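Local coordinates for synaptic vesicle glycoprotein 2C (Homo sapiens, PDB 4JRA) that is a synaptic vesicle membrane glycoprotein whose luminal domain, a pentapeptide-repeat beta-helix, is thought to act as a protein receptor for botulinum neurotoxin A, at residues F74-F79 and F94-F99. Numbering follows the deposited sequence.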
loop_
_atom_site.group_PDB
_atom_site.type_symbol
_atom_site.label_atom_id
_atom_site.label_comp_id
_atom_site.label_asym_id
_atom_site.label_seq_id
_atom_site.Cartn_x
_atom_site.Cartn_y
_atom_site.Cartn_z
ATOM N N PHE D 74 8.064 24.099 -24.991
ATOM C CA PHE D 74 6.658 24.006 -24.641
ATOM C C PHE D 74 6.442 24.997 -23.511
ATOM O O PHE D 74 7.139 24.919 -22.505
ATOM C CB PHE D 74 6.282 22.600 -24.162
ATOM C CG PHE D 74 6.407 21.523 -25.217
ATOM C CD1 PHE D 74 7.626 20.920 -25.462
ATOM C CD2 PHE D 74 5.301 21.088 -25.930
ATOM C CE1 PHE D 74 7.744 19.922 -26.405
ATOM C CE2 PHE D 74 5.418 20.092 -26.871
ATOM C CZ PHE D 74 6.637 19.509 -27.108
ATOM N N LYS D 75 5.509 25.936 -23.678
ATOM C CA LYS D 75 5.124 26.831 -22.584
ATOM C C LYS D 75 3.641 26.681 -22.246
ATOM O O LYS D 75 2.855 26.307 -23.101
ATOM C CB LYS D 75 5.447 28.289 -22.915
ATOM C CG LYS D 75 5.207 29.197 -21.714
ATOM C CD LYS D 75 5.532 30.639 -21.968
ATOM C CE LYS D 75 6.901 30.998 -21.454
ATOM N NZ LYS D 75 7.283 32.395 -21.831
ATOM N N ASP D 76 3.272 26.945 -20.996
ATOM C CA ASP D 76 1.861 27.038 -20.593
ATOM C C ASP D 76 0.977 25.930 -21.168
ATOM O O ASP D 76 -0.066 26.213 -21.767
ATOM C CB ASP D 76 1.287 28.390 -21.021
ATOM C CG ASP D 76 1.960 29.554 -20.335
ATOM O OD1 ASP D 76 2.087 29.514 -19.095
ATOM O OD2 ASP D 76 2.368 30.511 -21.040
ATOM N N SER D 77 1.392 24.679 -20.998
ATOM C CA SER D 77 0.724 23.567 -21.661
ATOM C C SER D 77 0.411 22.484 -20.653
ATOM O O SER D 77 0.833 22.563 -19.533
ATOM C CB SER D 77 1.611 23.004 -22.776
ATOM O OG SER D 77 1.514 23.771 -23.960
ATOM N N VAL D 78 -0.324 21.463 -21.071
ATOM C CA VAL D 78 -0.694 20.362 -20.190
ATOM C C VAL D 78 -0.421 19.041 -20.907
ATOM O O VAL D 78 -0.778 18.892 -22.068
ATOM C CB VAL D 78 -2.172 20.463 -19.822
ATOM C CG1 VAL D 78 -2.581 19.308 -18.912
ATOM C CG2 VAL D 78 -2.437 21.802 -19.158
ATOM N N PHE D 79 0.240 18.107 -20.225
ATOM C CA PHE D 79 0.549 16.790 -20.787
ATOM C C PHE D 79 -0.161 15.695 -19.993
ATOM O O PHE D 79 0.142 15.509 -18.837
ATOM C CB PHE D 79 2.052 16.546 -20.733
ATOM C CG PHE D 79 2.856 17.489 -21.597
ATOM C CD1 PHE D 79 3.085 18.791 -21.200
ATOM C CD2 PHE D 79 3.400 17.064 -22.791
ATOM C CE1 PHE D 79 3.815 19.647 -21.982
ATOM C CE2 PHE D 79 4.134 17.921 -23.572
ATOM C CZ PHE D 79 4.337 19.216 -23.166
ATOM N N PHE D 94 10.514 23.134 -20.768
ATOM C CA PHE D 94 9.093 23.035 -20.512
ATOM C C PHE D 94 8.746 24.080 -19.456
ATOM O O PHE D 94 9.005 23.870 -18.282
ATOM C CB PHE D 94 8.778 21.643 -19.990
ATOM C CG PHE D 94 9.008 20.554 -20.996
ATOM C CD1 PHE D 94 10.244 19.936 -21.107
ATOM C CD2 PHE D 94 7.978 20.130 -21.820
ATOM C CE1 PHE D 94 10.444 18.923 -22.029
ATOM C CE2 PHE D 94 8.174 19.123 -22.737
ATOM C CZ PHE D 94 9.403 18.518 -22.849
ATOM N N LYS D 95 8.182 25.209 -19.879
ATOM C CA LYS D 95 7.894 26.314 -18.962
ATOM C C LYS D 95 6.418 26.384 -18.594
ATOM O O LYS D 95 5.554 26.415 -19.461
ATOM C CB LYS D 95 8.344 27.637 -19.572
ATOM C CG LYS D 95 9.796 27.633 -20.047
ATOM C CD LYS D 95 10.086 28.884 -20.869
ATOM C CE LYS D 95 11.519 28.947 -21.375
ATOM N NZ LYS D 95 11.893 30.327 -21.813
ATOM N N ASN D 96 6.136 26.405 -17.300
ATOM C CA ASN D 96 4.771 26.545 -16.822
ATOM C C ASN D 96 3.896 25.419 -17.370
ATOM O O ASN D 96 2.785 25.675 -17.845
ATOM C CB ASN D 96 4.200 27.910 -17.243
ATOM C CG ASN D 96 5.258 29.011 -17.279
ATOM O OD1 ASN D 96 5.953 29.178 -18.276
ATOM N ND2 ASN D 96 5.372 29.771 -16.207
ATOM N N CYS D 97 4.412 24.184 -17.322
ATOM C CA CYS D 97 3.720 23.005 -17.884
ATOM C C CYS D 97 3.266 22.086 -16.751
ATOM O O CYS D 97 3.987 21.893 -15.786
ATOM C CB CYS D 97 4.614 22.208 -18.841
ATOM S SG CYS D 97 5.015 23.006 -20.383
ATOM N N THR D 98 2.064 21.535 -16.862
ATOM C CA THR D 98 1.626 20.535 -15.918
ATOM C C THR D 98 1.731 19.198 -16.635
ATOM O O THR D 98 1.279 19.056 -17.759
ATOM C CB THR D 98 0.177 20.775 -15.404
ATOM O OG1 THR D 98 -0.745 20.649 -16.472
ATOM C CG2 THR D 98 0.029 22.151 -14.817
ATOM N N PHE D 99 2.366 18.228 -15.996
ATOM C CA PHE D 99 2.428 16.890 -16.539
ATOM C C PHE D 99 1.548 16.012 -15.668
ATOM O O PHE D 99 1.676 16.037 -14.459
ATOM C CB PHE D 99 3.866 16.393 -16.539
ATOM C CG PHE D 99 4.754 17.098 -17.532
ATOM C CD1 PHE D 99 5.448 18.229 -17.173
ATOM C CD2 PHE D 99 4.911 16.613 -18.814
ATOM C CE1 PHE D 99 6.273 18.880 -18.085
ATOM C CE2 PHE D 99 5.732 17.257 -19.719
ATOM C CZ PHE D 99 6.410 18.396 -19.357
#
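Phe79 and Phe99 lie side by side and form an offset stack, their centroids 4.5 Å apart and planes at 19°, with Phe99 CE2 over one face of the Phe79 ring. Phe74 and Phe94 have near-parallel planes (5°) but are slid apart, so they meet mainly through Phe74 CD1 and Phe94 CE2, at 3.3 Å. Across the interior the two columns join in an offset edge-to-face contact, the edge of Phe94 toward the face of Phe79 (planes at 73°), with Phe79 CZ 3.9 Å from Phe94 CE2. All four rings have CG beside the backbone N, anti to the carbonyl carbon, which points both rings of each pair the same way. Cys97 SG comes to the edge of Phe79, 3.9 Å from Phe79 CE1.

Four backbone hydrogen bonds set the register: Lys95 N to Phe74 O, Asp76 N to Lys95 O (2.8 Å), Thr98 N to Ser77 O (3.1 Å) and Phe79 N to Thr98 O. At the corner, Ser77 OG donates to Lys75 O (3.0 Å) from above the carbonyl plane and also bonds Met57 N of the preceding coil.

On the outer face Thr98 OG1 rests 3.3 Å from Val78 CG1. Successive coils of this right-handed pentapeptide-repeat beta-helix are thus joined by parallel backbone pairing in the wall and packed phenylalanines inside, consistent with an apolar, ring-filled interior.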